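Local coordinates for protein BCAM1869 (Burkholderia cenocepacia, PDB 4O2H) that probably acts as a transcriptional regulator in quorum sensing, as a homolog of RsaM that associates with a second copy of itself, at residues Ile53-Ala58 and Asp79-Arg84; His35-Leu40 and Ala58-Trp63; Val21-Gly26 and Ala72-Gly77; Phe89-Gly94 and Leu126-Ala131; Leu31-Val36 and Ala121-Leu126. One frame throughout, in Å; residues are numbered along the deposited sequence.

Contact 1 (Ile53-Ala58 and Asp79-Arg84)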
# COMPACT_ATOMS: atom_id res chain seq x y z
N ILE A 53 21.00 4.45 6.81
CA ILE A 53 20.66 4.79 5.43
C ILE A 53 20.40 6.30 5.42
O ILE A 53 19.57 6.78 6.19
CB ILE A 53 19.46 3.93 4.91
CG1 ILE A 53 19.93 2.49 4.63
CG2 ILE A 53 18.79 4.53 3.67
CD1 ILE A 53 19.01 1.42 5.12
N ASP A 54 21.14 7.06 4.56
CA ASP A 54 20.95 8.50 4.42
C ASP A 54 19.78 8.80 3.43
O ASP A 54 20.00 9.14 2.26
CB ASP A 54 22.25 9.23 4.00
CG ASP A 54 22.20 10.74 4.21
OD1 ASP A 54 21.31 11.20 4.97
OD2 ASP A 54 23.04 11.46 3.62
N ALA A 55 18.54 8.63 3.92
CA ALA A 55 17.35 8.83 3.10
C ALA A 55 16.69 10.18 3.39
O ALA A 55 16.54 10.58 4.54
CB ALA A 55 16.36 7.70 3.31
N ARG A 56 16.30 10.87 2.31
CA ARG A 56 15.58 12.14 2.38
C ARG A 56 14.10 11.88 2.67
O ARG A 56 13.50 12.59 3.46
CB ARG A 56 15.71 12.85 1.03
CG ARG A 56 16.78 13.91 1.00
CD ARG A 56 17.02 14.33 -0.44
NE ARG A 56 15.86 15.02 -1.00
CZ ARG A 56 15.65 15.17 -2.30
NH1 ARG A 56 16.53 14.70 -3.18
NH2 ARG A 56 14.56 15.79 -2.74
N LEU A 57 13.52 10.90 1.94
CA LEU A 57 12.12 10.48 2.05
C LEU A 57 12.03 8.97 1.98
O LEU A 57 12.89 8.32 1.37
CB LEU A 57 11.26 11.07 0.91
CG LEU A 57 11.12 12.57 0.70
CD1 LEU A 57 10.44 12.83 -0.65
CD2 LEU A 57 10.29 13.23 1.84
N ALA A 58 10.94 8.41 2.52
CA ALA A 58 10.63 7.00 2.42
C ALA A 58 9.14 6.83 2.36
O ALA A 58 8.40 7.62 2.96
CB ALA A 58 11.22 6.24 3.60
N ASP A 79 8.12 -0.76 -0.76
CA ASP A 79 8.63 0.38 0.00
C ASP A 79 9.83 0.93 -0.73
O ASP A 79 10.64 0.18 -1.30
CB ASP A 79 9.01 -0.01 1.45
CG ASP A 79 7.84 -0.31 2.35
OD1 ASP A 79 6.68 -0.02 1.96
OD2 ASP A 79 8.07 -0.82 3.46
N TRP A 80 9.93 2.26 -0.74
CA TRP A 80 11.04 2.95 -1.41
C TRP A 80 11.65 4.01 -0.49
O TRP A 80 11.07 4.37 0.51
CB TRP A 80 10.57 3.61 -2.74
CG TRP A 80 9.43 4.56 -2.51
CD1 TRP A 80 8.10 4.26 -2.59
CD2 TRP A 80 9.51 5.92 -2.04
NE1 TRP A 80 7.35 5.34 -2.20
CE2 TRP A 80 8.19 6.37 -1.85
CE3 TRP A 80 10.58 6.80 -1.77
CZ2 TRP A 80 7.91 7.66 -1.37
CZ3 TRP A 80 10.30 8.08 -1.30
CH2 TRP A 80 8.97 8.50 -1.11
N TYR A 81 12.82 4.50 -0.85
CA TYR A 81 13.45 5.61 -0.18
C TYR A 81 14.16 6.42 -1.23
O TYR A 81 14.58 5.90 -2.28
CB TYR A 81 14.36 5.24 1.02
CG TYR A 81 15.61 4.43 0.73
CD1 TYR A 81 16.81 5.06 0.43
CD2 TYR A 81 15.61 3.05 0.87
CE1 TYR A 81 17.97 4.32 0.19
CE2 TYR A 81 16.77 2.30 0.65
CZ TYR A 81 17.95 2.94 0.31
OH TYR A 81 19.10 2.22 0.11
N LEU A 82 14.27 7.70 -0.95
CA LEU A 82 14.95 8.63 -1.81
C LEU A 82 16.28 8.99 -1.14
O LEU A 82 16.27 9.59 -0.06
CB LEU A 82 14.05 9.86 -2.05
CG LEU A 82 14.68 11.06 -2.76
CD1 LEU A 82 15.10 10.69 -4.18
CD2 LEU A 82 13.73 12.20 -2.74
N GLU A 83 17.42 8.61 -1.77
CA GLU A 83 18.75 8.91 -1.24
C GLU A 83 19.01 10.40 -1.27
O GLU A 83 18.61 11.08 -2.22
CB GLU A 83 19.85 8.19 -2.02
CG GLU A 83 19.99 6.72 -1.69
CD GLU A 83 21.42 6.22 -1.69
OE1 GLU A 83 22.22 6.73 -2.51
OE2 GLU A 83 21.75 5.36 -0.84
N ARG A 84 19.63 10.91 -0.20
CA ARG A 84 19.97 12.31 -0.09
C ARG A 84 21.10 12.66 -1.09
O ARG A 84 20.96 13.61 -1.86
CB ARG A 84 20.38 12.63 1.36
CG ARG A 84 20.45 14.12 1.70
CD ARG A 84 20.83 14.39 3.16
NE ARG A 84 20.15 13.49 4.09
CZ ARG A 84 18.93 13.67 4.59
NH1 ARG A 84 18.23 14.76 4.28
NH2 ARG A 84 18.39 12.77 5.41
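A58 and Y81 form the close-packed part of this contact, a non-hydrogen-bonded antiparallel pair whose CA atoms are 4.1 Å apart. Next to them L82 N donates to L57 O at 2.8 Å. The indole of W80 folds back over the partner strand, with A58 C above one face near the rim and L57 CB 3.8 Å from CZ3, while W80 NE1 is bonded to Y60 O. On the side shared by A58 and Y81, I53 CG2 makes a CH-pi contact over the phenol ring, 3.8 Å from the centroid and 21° off its normal; L48 of helix 42-50 packs on I53, A58 and Y81 together. All this lies at one end of the hairpin made by strands 55-65 and 74-83 in an antiparallel sheet, where the chain turns a corner at R56. R56 N reaches L82 O at 2.7 Å, close to the line of the carbonyl bond. Around this corner, exposed D54, R56 and R84 form the solvent side. R84 NE bonds D54 OD1 at 2.7 Å, lying 36° out of the carboxylate plane although OD1 sits in the guanidinium plane. A second tie, R84 N to D54 O at 3.1 Å, fixes the backbone beneath this salt bridge. L82 CD2 centres under the R56 guanidinium, 3.6 Å from CZ, and R56 CG lies over a face of the R84 guanidinium.

Contact 2 (His35-Leu40 and Ala58-Trp63)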
# COMPACT_ATOMS: atom_id res chain seq x y z
N HIS A 35 0.87 2.98 -12.21
CA HIS A 35 0.93 3.52 -10.86
C HIS A 35 -0.50 3.73 -10.35
O HIS A 35 -1.33 4.26 -11.07
CB HIS A 35 1.72 4.85 -10.81
CG HIS A 35 1.57 5.60 -9.51
ND1 HIS A 35 0.51 6.46 -9.29
CD2 HIS A 35 2.31 5.52 -8.38
CE1 HIS A 35 0.66 6.91 -8.06
NE2 HIS A 35 1.73 6.39 -7.48
N VAL A 36 -0.76 3.36 -9.10
CA VAL A 36 -2.07 3.48 -8.46
C VAL A 36 -1.95 4.48 -7.31
O VAL A 36 -2.73 5.41 -7.24
CB VAL A 36 -2.59 2.09 -7.98
CG1 VAL A 36 -3.96 2.18 -7.33
CG2 VAL A 36 -2.61 1.07 -9.13
N ALA A 37 -0.97 4.28 -6.41
CA ALA A 37 -0.84 5.16 -5.25
C ALA A 37 0.54 5.09 -4.67
O ALA A 37 1.22 4.10 -4.76
CB ALA A 37 -1.88 4.83 -4.17
N SER A 38 0.96 6.20 -4.10
CA SER A 38 2.24 6.40 -3.44
C SER A 38 2.01 7.34 -2.27
O SER A 38 1.11 8.17 -2.33
CB SER A 38 3.27 6.97 -4.42
OG SER A 38 3.58 6.10 -5.49
N GLY A 39 2.77 7.17 -1.21
CA GLY A 39 2.68 8.03 -0.05
C GLY A 39 3.93 7.94 0.78
O GLY A 39 4.77 7.06 0.58
N LEU A 40 4.07 8.90 1.69
CA LEU A 40 5.21 8.96 2.59
C LEU A 40 4.94 8.14 3.84
O LEU A 40 3.79 8.05 4.28
CB LEU A 40 5.51 10.44 2.97
CG LEU A 40 5.84 11.36 1.77
CD1 LEU A 40 6.21 12.76 2.26
CD2 LEU A 40 6.94 10.76 0.84
N ALA A 58 10.94 8.41 2.52
CA ALA A 58 10.63 7.00 2.42
C ALA A 58 9.14 6.83 2.36
O ALA A 58 8.40 7.62 2.96
CB ALA A 58 11.22 6.24 3.60
N GLY A 59 8.70 5.77 1.70
CA GLY A 59 7.28 5.51 1.62
C GLY A 59 6.94 4.24 0.90
O GLY A 59 7.82 3.42 0.61
N TYR A 60 5.66 4.14 0.57
CA TYR A 60 5.03 3.04 -0.11
C TYR A 60 4.61 3.49 -1.52
O TYR A 60 4.49 4.68 -1.82
CB TYR A 60 3.81 2.54 0.71
CG TYR A 60 2.57 3.39 0.53
CD1 TYR A 60 1.69 3.17 -0.53
CD2 TYR A 60 2.29 4.45 1.40
CE1 TYR A 60 0.57 3.98 -0.73
CE2 TYR A 60 1.15 5.24 1.24
CZ TYR A 60 0.32 5.03 0.15
OH TYR A 60 -0.79 5.82 -0.07
N THR A 61 4.39 2.50 -2.37
CA THR A 61 3.85 2.66 -3.71
C THR A 61 3.14 1.36 -4.07
O THR A 61 3.55 0.30 -3.61
CB THR A 61 4.88 3.14 -4.72
OG1 THR A 61 4.19 3.43 -5.93
CG2 THR A 61 6.01 2.14 -4.92
N GLU A 62 2.02 1.50 -4.78
CA GLU A 62 1.10 0.48 -5.26
C GLU A 62 0.88 0.65 -6.76
O GLU A 62 0.57 1.75 -7.21
CB GLU A 62 -0.24 0.52 -4.50
CG GLU A 62 -0.14 -0.01 -3.08
CD GLU A 62 0.45 -1.41 -2.91
OE1 GLU A 62 0.43 -2.23 -3.86
OE2 GLU A 62 0.88 -1.69 -1.78
N TRP A 63 1.08 -0.44 -7.52
CA TRP A 63 1.00 -0.50 -8.98
C TRP A 63 0.12 -1.69 -9.37
O TRP A 63 -0.06 -2.62 -8.57
CB TRP A 63 2.44 -0.64 -9.59
CG TRP A 63 3.29 0.62 -9.47
CD1 TRP A 63 3.58 1.30 -8.33
CD2 TRP A 63 3.84 1.38 -10.56
NE1 TRP A 63 4.30 2.44 -8.63
CE2 TRP A 63 4.48 2.51 -9.99
CE3 TRP A 63 3.90 1.20 -11.95
CZ2 TRP A 63 5.20 3.43 -10.77
CZ3 TRP A 63 4.58 2.14 -12.73
CH2 TRP A 63 5.20 3.25 -12.15
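S38 OG and T61 OG1 meet across the strands at 2.8 Å, either as donor. Each has a second partner from its own strand: H35 NE2 lies 2.7 Å from S38 OG, and W63 NE1 donates to T61 OG1 at 2.9 Å, nearly in the indole plane. The two rings ending this chain of bonds also touch, the H35 edge turned to the W63 face with planes at 87°. H35 CA sits over the same indole, 3.8 Å from the centroid of its five-membered ring. Setting H35 CG anti to the backbone N (chi1 168°) sends the imidazole along its own strand to S38. The strands run antiparallel at 175° and carry a classic beta bulge: V36 N and A37 N both bond E62 O, at 2.8 and 3.1 Å, which shifts the register by one. On the A37 side the Y60 ring lies flat over the backbone, its CE2 3.4 Å from G39 CA, possible because G39 lacks a side chain. Further out, V132 and A135 of helix 128-138 pack on S38 and H35, W78 meets the W63 ring, and R97 holds E62 OE2 in a salt bridge. V36 and A37 touch A37 and V36 of the second subunit.

Contact 3 (Val21-Gly26 and Ala72-Gly77)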
# COMPACT_ATOMS: atom_id res chain seq x y z
N VAL A 21 -0.69 -15.35 -9.63
CA VAL A 21 -0.78 -15.24 -11.10
C VAL A 21 0.57 -15.73 -11.63
O VAL A 21 1.58 -15.10 -11.33
CB VAL A 21 -1.11 -13.78 -11.58
CG1 VAL A 21 -1.00 -13.66 -13.11
CG2 VAL A 21 -2.50 -13.35 -11.10
N ARG A 22 0.60 -16.85 -12.35
CA ARG A 22 1.86 -17.44 -12.82
C ARG A 22 2.25 -16.92 -14.17
O ARG A 22 1.47 -16.99 -15.13
CB ARG A 22 1.82 -18.96 -12.78
CG ARG A 22 1.95 -19.45 -11.34
CD ARG A 22 1.88 -20.96 -11.14
NE ARG A 22 2.40 -21.25 -9.80
CZ ARG A 22 1.72 -21.08 -8.67
NH1 ARG A 22 2.31 -21.30 -7.50
NH2 ARG A 22 0.46 -20.68 -8.69
N LEU A 23 3.45 -16.32 -14.23
CA LEU A 23 3.96 -15.65 -15.42
C LEU A 23 5.40 -16.03 -15.67
O LEU A 23 6.22 -16.05 -14.74
CB LEU A 23 3.86 -14.12 -15.24
CG LEU A 23 2.48 -13.48 -15.05
CD1 LEU A 23 2.61 -12.05 -14.63
CD2 LEU A 23 1.64 -13.59 -16.33
N SER A 24 5.74 -16.27 -16.94
CA SER A 24 7.10 -16.59 -17.36
C SER A 24 8.01 -15.38 -17.24
O SER A 24 7.55 -14.24 -17.21
CB SER A 24 7.13 -17.10 -18.80
OG SER A 24 6.85 -16.03 -19.69
N GLU A 25 9.32 -15.64 -17.23
CA GLU A 25 10.42 -14.68 -17.18
C GLU A 25 10.20 -13.59 -18.29
O GLU A 25 10.29 -12.39 -17.99
CB GLU A 25 11.73 -15.48 -17.39
CG GLU A 25 13.03 -14.69 -17.44
CD GLU A 25 14.29 -15.51 -17.65
OE1 GLU A 25 14.39 -16.22 -18.68
OE2 GLU A 25 15.19 -15.41 -16.79
N GLY A 26 9.84 -14.03 -19.50
CA GLY A 26 9.57 -13.20 -20.66
C GLY A 26 8.31 -12.38 -20.55
O GLY A 26 8.33 -11.18 -20.83
N ALA A 72 -4.90 -11.61 -16.36
CA ALA A 72 -5.27 -11.57 -14.95
C ALA A 72 -4.87 -10.23 -14.30
O ALA A 72 -3.95 -9.53 -14.76
CB ALA A 72 -4.64 -12.75 -14.20
N TYR A 73 -5.59 -9.85 -13.23
CA TYR A 73 -5.31 -8.66 -12.46
C TYR A 73 -4.02 -8.89 -11.69
O TYR A 73 -3.88 -9.92 -11.04
CB TYR A 73 -6.48 -8.32 -11.53
CG TYR A 73 -6.25 -7.05 -10.72
CD1 TYR A 73 -6.28 -5.80 -11.34
CD2 TYR A 73 -6.02 -7.10 -9.35
CE1 TYR A 73 -6.10 -4.63 -10.61
CE2 TYR A 73 -5.79 -5.93 -8.61
CZ TYR A 73 -5.85 -4.70 -9.25
OH TYR A 73 -5.66 -3.55 -8.54
N VAL A 74 -3.04 -8.01 -11.86
CA VAL A 74 -1.74 -8.11 -11.20
C VAL A 74 -1.53 -6.89 -10.27
O VAL A 74 -1.78 -5.77 -10.71
CB VAL A 74 -0.60 -8.25 -12.25
CG1 VAL A 74 0.77 -8.00 -11.64
CG2 VAL A 74 -0.64 -9.62 -12.91
N THR A 75 -1.12 -7.11 -8.99
CA THR A 75 -0.77 -6.06 -8.00
C THR A 75 0.69 -6.18 -7.62
O THR A 75 1.20 -7.28 -7.42
CB THR A 75 -1.57 -6.18 -6.71
OG1 THR A 75 -1.61 -7.55 -6.35
CG2 THR A 75 -2.95 -5.66 -6.85
N VAL A 76 1.37 -5.07 -7.54
CA VAL A 76 2.78 -4.98 -7.21
C VAL A 76 2.96 -3.74 -6.37
O VAL A 76 2.61 -2.62 -6.80
CB VAL A 76 3.70 -4.97 -8.48
CG1 VAL A 76 5.19 -4.95 -8.11
CG2 VAL A 76 3.38 -6.14 -9.44
N GLY A 77 3.47 -3.94 -5.17
CA GLY A 77 3.72 -2.87 -4.22
C GLY A 77 5.05 -3.04 -3.54
O GLY A 77 5.60 -4.14 -3.49
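V21 straddles A72 with its two methyls, CG2 at 3.8 Å and CG1 at 3.9 Å from A72 CB, so that the small alanine methyl fits the notch of the valine fork. The contact brings together two sheets: V21 begins strand 21-24, which pairs in parallel with strand 100-103, whereas A72 and Y73 lead into strand 74-83 of the antiparallel sheet. The V21 and A72 CA atoms are 7.0 Å apart; the segments share no hydrogen bond, and apolar side-chain packing makes most of their direct contact. With V21 CG1 anti to the backbone N (chi1 172°), that branch points on to V74 CG2 at 4.1 Å, the two valines crossing obliquely. L23 follows on the same side and extends the ridge, though its approach is looser. The total surface buried is small, 144 Å². N99 bridges the seam, making backbone bonds with V21 while its side chain binds Y73 O and T75 N. The Y73 side chain turns away from V21; its OH bonds H64 ND1 and its ring stacks on H139 of the second subunit. The other V21 methyl, CG2, rests against the backbone at Y73 O, 3.7 Å away.

Contact 4 (Phe89-Gly94 and Leu126-Ala131)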
# COMPACT_ATOMS: atom_id res chain seq x y z
N PHE A 89 16.03 7.07 -6.31
CA PHE A 89 14.97 6.29 -5.69
C PHE A 89 15.41 4.86 -5.66
O PHE A 89 15.97 4.37 -6.64
CB PHE A 89 13.67 6.42 -6.46
CG PHE A 89 12.96 7.71 -6.18
CD1 PHE A 89 13.25 8.86 -6.92
CD2 PHE A 89 11.97 7.79 -5.21
CE1 PHE A 89 12.56 10.04 -6.69
CE2 PHE A 89 11.28 8.98 -4.98
CZ PHE A 89 11.56 10.09 -5.74
N VAL A 90 15.19 4.19 -4.51
CA VAL A 90 15.64 2.84 -4.23
C VAL A 90 14.48 2.00 -3.70
O VAL A 90 13.77 2.45 -2.81
CB VAL A 90 16.82 2.85 -3.18
CG1 VAL A 90 17.41 1.45 -2.95
CG2 VAL A 90 17.93 3.85 -3.53
N ILE A 91 14.36 0.75 -4.17
CA ILE A 91 13.44 -0.26 -3.64
C ILE A 91 14.11 -0.78 -2.39
O ILE A 91 15.17 -1.39 -2.49
CB ILE A 91 13.11 -1.40 -4.63
CG1 ILE A 91 12.53 -0.84 -5.94
CG2 ILE A 91 12.11 -2.40 -3.94
CD1 ILE A 91 11.99 -1.84 -6.94
N ALA A 92 13.52 -0.49 -1.22
CA ALA A 92 14.05 -0.88 0.07
C ALA A 92 14.19 -2.42 0.19
O ALA A 92 13.20 -3.16 0.10
CB ALA A 92 13.16 -0.31 1.17
N GLY A 93 15.43 -2.88 0.33
CA GLY A 93 15.79 -4.30 0.45
C GLY A 93 15.56 -5.13 -0.80
O GLY A 93 15.70 -6.36 -0.76
N GLY A 94 15.18 -4.47 -1.90
CA GLY A 94 14.80 -5.10 -3.16
C GLY A 94 13.53 -5.91 -2.98
O GLY A 94 13.20 -6.74 -3.83
N LEU A 126 10.25 0.41 -16.33
CA LEU A 126 9.04 1.24 -16.41
C LEU A 126 9.26 2.63 -15.81
O LEU A 126 8.33 3.43 -15.76
CB LEU A 126 7.82 0.55 -15.74
CG LEU A 126 7.29 -0.70 -16.50
CD1 LEU A 126 6.26 -1.44 -15.67
CD2 LEU A 126 6.69 -0.33 -17.88
N ASP A 127 10.51 2.93 -15.37
CA ASP A 127 10.90 4.22 -14.77
C ASP A 127 9.94 4.54 -13.62
O ASP A 127 9.39 5.65 -13.52
CB ASP A 127 10.95 5.36 -15.83
CG ASP A 127 11.62 6.66 -15.36
OD1 ASP A 127 12.48 6.60 -14.44
OD2 ASP A 127 11.33 7.74 -15.94
N TRP A 128 9.75 3.54 -12.72
CA TRP A 128 8.88 3.69 -11.58
C TRP A 128 9.21 4.97 -10.77
O TRP A 128 8.25 5.59 -10.32
CB TRP A 128 8.87 2.44 -10.71
CG TRP A 128 10.10 2.21 -9.89
CD1 TRP A 128 11.12 1.35 -10.17
CD2 TRP A 128 10.40 2.78 -8.61
NE1 TRP A 128 12.07 1.40 -9.18
CE2 TRP A 128 11.64 2.25 -8.19
CE3 TRP A 128 9.76 3.73 -7.79
CZ2 TRP A 128 12.25 2.62 -6.99
CZ3 TRP A 128 10.36 4.10 -6.59
CH2 TRP A 128 11.59 3.55 -6.21
N PRO A 129 10.47 5.44 -10.57
CA PRO A 129 10.65 6.68 -9.77
C PRO A 129 9.93 7.91 -10.33
O PRO A 129 9.53 8.76 -9.54
CB PRO A 129 12.16 6.91 -9.82
CG PRO A 129 12.73 5.56 -10.04
CD PRO A 129 11.78 4.92 -11.01
N ALA A 130 9.79 8.02 -11.66
CA ALA A 130 9.12 9.20 -12.26
C ALA A 130 7.65 9.29 -11.79
O ALA A 130 7.23 10.36 -11.35
CB ALA A 130 9.21 9.16 -13.79
N ALA A 131 6.90 8.17 -11.81
CA ALA A 131 5.49 8.21 -11.39
C ALA A 131 5.32 8.33 -9.86
O ALA A 131 4.36 8.95 -9.41
CB ALA A 131 4.74 7.00 -11.92
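The first turn of helix 128-138 meets edge strand 89-98 through W128 and P129, which pack against F89 and I91. The six-membered end of the indole sits between the two strand side chains: W128 CH2 is 3.6 Å from F89 CB, and W128 CZ2 is 3.6 Å from I91 CG1. I91 crosses the ring at a slant, so its CD1 comes next to W128 NE1 at 3.9 Å. The strand backbone arrives at the ring edge, where V90 C lies near the indole plane. The W128 side chain is directed at the sheet by a chi1 of 73°, which sets CG over the backbone, flanked by both N and C. W128 stands just after the junction of two helices. D127 leaves helix 112-125 with positive phi in a Schellman motif, and A130 N bonds back to D127 O at 3.0 Å as the next helix starts. P129 CD lies over one face of the indole, toward its rim, 3.4 Å above the plane. P129 and F89 run past one another head to tail, with P129 CB 3.7 Å from F89 CD1. On the strand side the chain breaks into a turn immediately after I91, closed by G94 N to I91 O. Around the indole, W78 of strand 74-83 meets it edge-to-face, W80 and W63 touch it, and L123 packs against both W128 and I91.

Contact 5 (Leu31-Val36 and Ala121-Leu126)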
# COMPACT_ATOMS: atom_id res chain seq x y z
N LEU A 31 5.50 -7.09 -18.77
CA LEU A 31 4.40 -6.72 -17.87
C LEU A 31 4.10 -5.21 -17.91
O LEU A 31 4.98 -4.38 -17.74
CB LEU A 31 4.68 -7.16 -16.43
CG LEU A 31 3.46 -7.09 -15.49
CD1 LEU A 31 2.37 -8.03 -15.95
CD2 LEU A 31 3.84 -7.40 -14.08
N VAL A 32 2.84 -4.89 -18.16
CA VAL A 32 2.32 -3.53 -18.27
C VAL A 32 1.77 -3.09 -16.90
O VAL A 32 0.64 -3.39 -16.58
CB VAL A 32 1.23 -3.50 -19.40
CG1 VAL A 32 0.50 -2.16 -19.49
CG2 VAL A 32 1.82 -3.89 -20.77
N LEU A 33 2.57 -2.42 -16.10
CA LEU A 33 2.08 -1.94 -14.80
C LEU A 33 1.86 -0.44 -14.82
O LEU A 33 2.61 0.30 -15.45
CB LEU A 33 3.03 -2.28 -13.66
CG LEU A 33 3.16 -3.72 -13.31
CD1 LEU A 33 4.40 -3.94 -12.52
CD2 LEU A 33 1.93 -4.24 -12.58
N ASP A 34 0.79 -0.01 -14.11
CA ASP A 34 0.39 1.38 -13.96
C ASP A 34 0.46 1.75 -12.50
O ASP A 34 0.17 0.90 -11.66
CB ASP A 34 -1.04 1.59 -14.47
CG ASP A 34 -1.24 1.19 -15.92
OD1 ASP A 34 -0.38 1.56 -16.76
OD2 ASP A 34 -2.26 0.52 -16.21
N HIS A 35 0.87 2.98 -12.21
CA HIS A 35 0.93 3.52 -10.86
C HIS A 35 -0.50 3.73 -10.35
O HIS A 35 -1.33 4.26 -11.07
CB HIS A 35 1.72 4.85 -10.81
CG HIS A 35 1.57 5.60 -9.51
ND1 HIS A 35 0.51 6.46 -9.29
CD2 HIS A 35 2.31 5.52 -8.38
CE1 HIS A 35 0.66 6.91 -8.06
NE2 HIS A 35 1.73 6.39 -7.48
N VAL A 36 -0.76 3.36 -9.10
CA VAL A 36 -2.07 3.48 -8.46
C VAL A 36 -1.95 4.48 -7.31
O VAL A 36 -2.73 5.41 -7.24
CB VAL A 36 -2.59 2.09 -7.98
CG1 VAL A 36 -3.96 2.18 -7.33
CG2 VAL A 36 -2.61 1.07 -9.13
N ALA A 121 13.33 -5.50 -11.62
CA ALA A 121 13.95 -5.25 -12.94
C ALA A 121 12.90 -4.69 -13.93
O ALA A 121 13.16 -3.66 -14.58
CB ALA A 121 14.58 -6.53 -13.51
N ARG A 122 11.69 -5.29 -14.00
CA ARG A 122 10.66 -4.72 -14.87
C ARG A 122 10.30 -3.29 -14.41
O ARG A 122 10.13 -2.38 -15.24
CB ARG A 122 9.40 -5.60 -14.92
CG ARG A 122 8.29 -5.06 -15.84
CD ARG A 122 8.82 -4.72 -17.24
NE ARG A 122 7.73 -4.46 -18.16
CZ ARG A 122 7.82 -3.72 -19.26
NH1 ARG A 122 8.98 -3.17 -19.60
NH2 ARG A 122 6.75 -3.53 -20.03
N LEU A 123 10.22 -3.07 -13.08
CA LEU A 123 9.86 -1.76 -12.53
C LEU A 123 10.86 -0.69 -12.94
O LEU A 123 10.43 0.40 -13.28
CB LEU A 123 9.68 -1.80 -11.00
CG LEU A 123 8.54 -2.71 -10.52
CD1 LEU A 123 8.63 -3.00 -9.05
CD2 LEU A 123 7.18 -2.19 -10.95
N ALA A 124 12.16 -1.02 -12.98
CA ALA A 124 13.22 -0.08 -13.38
C ALA A 124 13.10 0.31 -14.86
O ALA A 124 13.36 1.46 -15.22
CB ALA A 124 14.60 -0.66 -13.10
N ALA A 125 12.68 -0.65 -15.71
CA ALA A 125 12.43 -0.44 -17.14
C ALA A 125 11.17 0.41 -17.32
O ALA A 125 11.04 1.08 -18.32
CB ALA A 125 12.28 -1.78 -17.86
N LEU A 126 10.25 0.41 -16.33
CA LEU A 126 9.04 1.24 -16.41
C LEU A 126 9.26 2.63 -15.81
O LEU A 126 8.33 3.43 -15.76
CB LEU A 126 7.82 0.55 -15.74
CG LEU A 126 7.29 -0.70 -16.50
CD1 LEU A 126 6.26 -1.44 -15.67
CD2 LEU A 126 6.69 -0.33 -17.88
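L31 to L33 run extended along the last turn of helix 112-125, with CA atoms 7.2 Å apart for L31 and R122 and 7.8 Å for L33 and L126. Side chains make the link at this spacing, R122, L123 and L126 facing L33, with L31 O as acceptor. R122 leaves with CG anti to the backbone N and bends at chi2 (51°), which turns the guanidinium back to the carbonyl of L31. Its NE donates to L31 O at 2.8 Å with an N-H...O angle of 140°, and NH2 adds a weak bond to the same oxygen at 3.0 Å. Two donors thus share one acceptor, which stands 20° out of the guanidinium plane. L126, one turn on, serves two sides: its CD2 lies over the centre of the R122 guanidinium, 3.8 Å above the plane, while CD1 packs on L33 CB at 3.9 Å. Deeper in, L33 CD1 meets L123 CD2 at 3.6 Å. These leucines belong to the hydrophobic layer between the helix and the antiparallel sheet, where V74, V76 and W63 also touch L33, and W78 touches L123. L31 O lies just before strand 34-40 begins; a charged donor there supplies this loop carbonyl with a polar partner and probably polarises it, while the stem of the arginine and L126 continue the apolar packing up to the charge.

All five contacts reach the one antiparallel sheet. Contacts 1 and 2 share A58 on strand 55-65, and W80 N and G59 O join them at 2.8 Å. Contact 4 lies beside both, about 11 and 10 Å away between centres; W128 and A131 reach the W63 ring of contact 2. Contact 5, about 9 Å from contact 4 between centres, shares L126 with it, and shares H35 and V36 with contact 2. Contact 3 sits at the far end, about 27 Å from contact 1, yet V76 packs on L33 and L123 of contact 5. Contacts 2 and 3 both touch the second subunit, contact 2 through more residues, and V36, shared with contact 5, is among them.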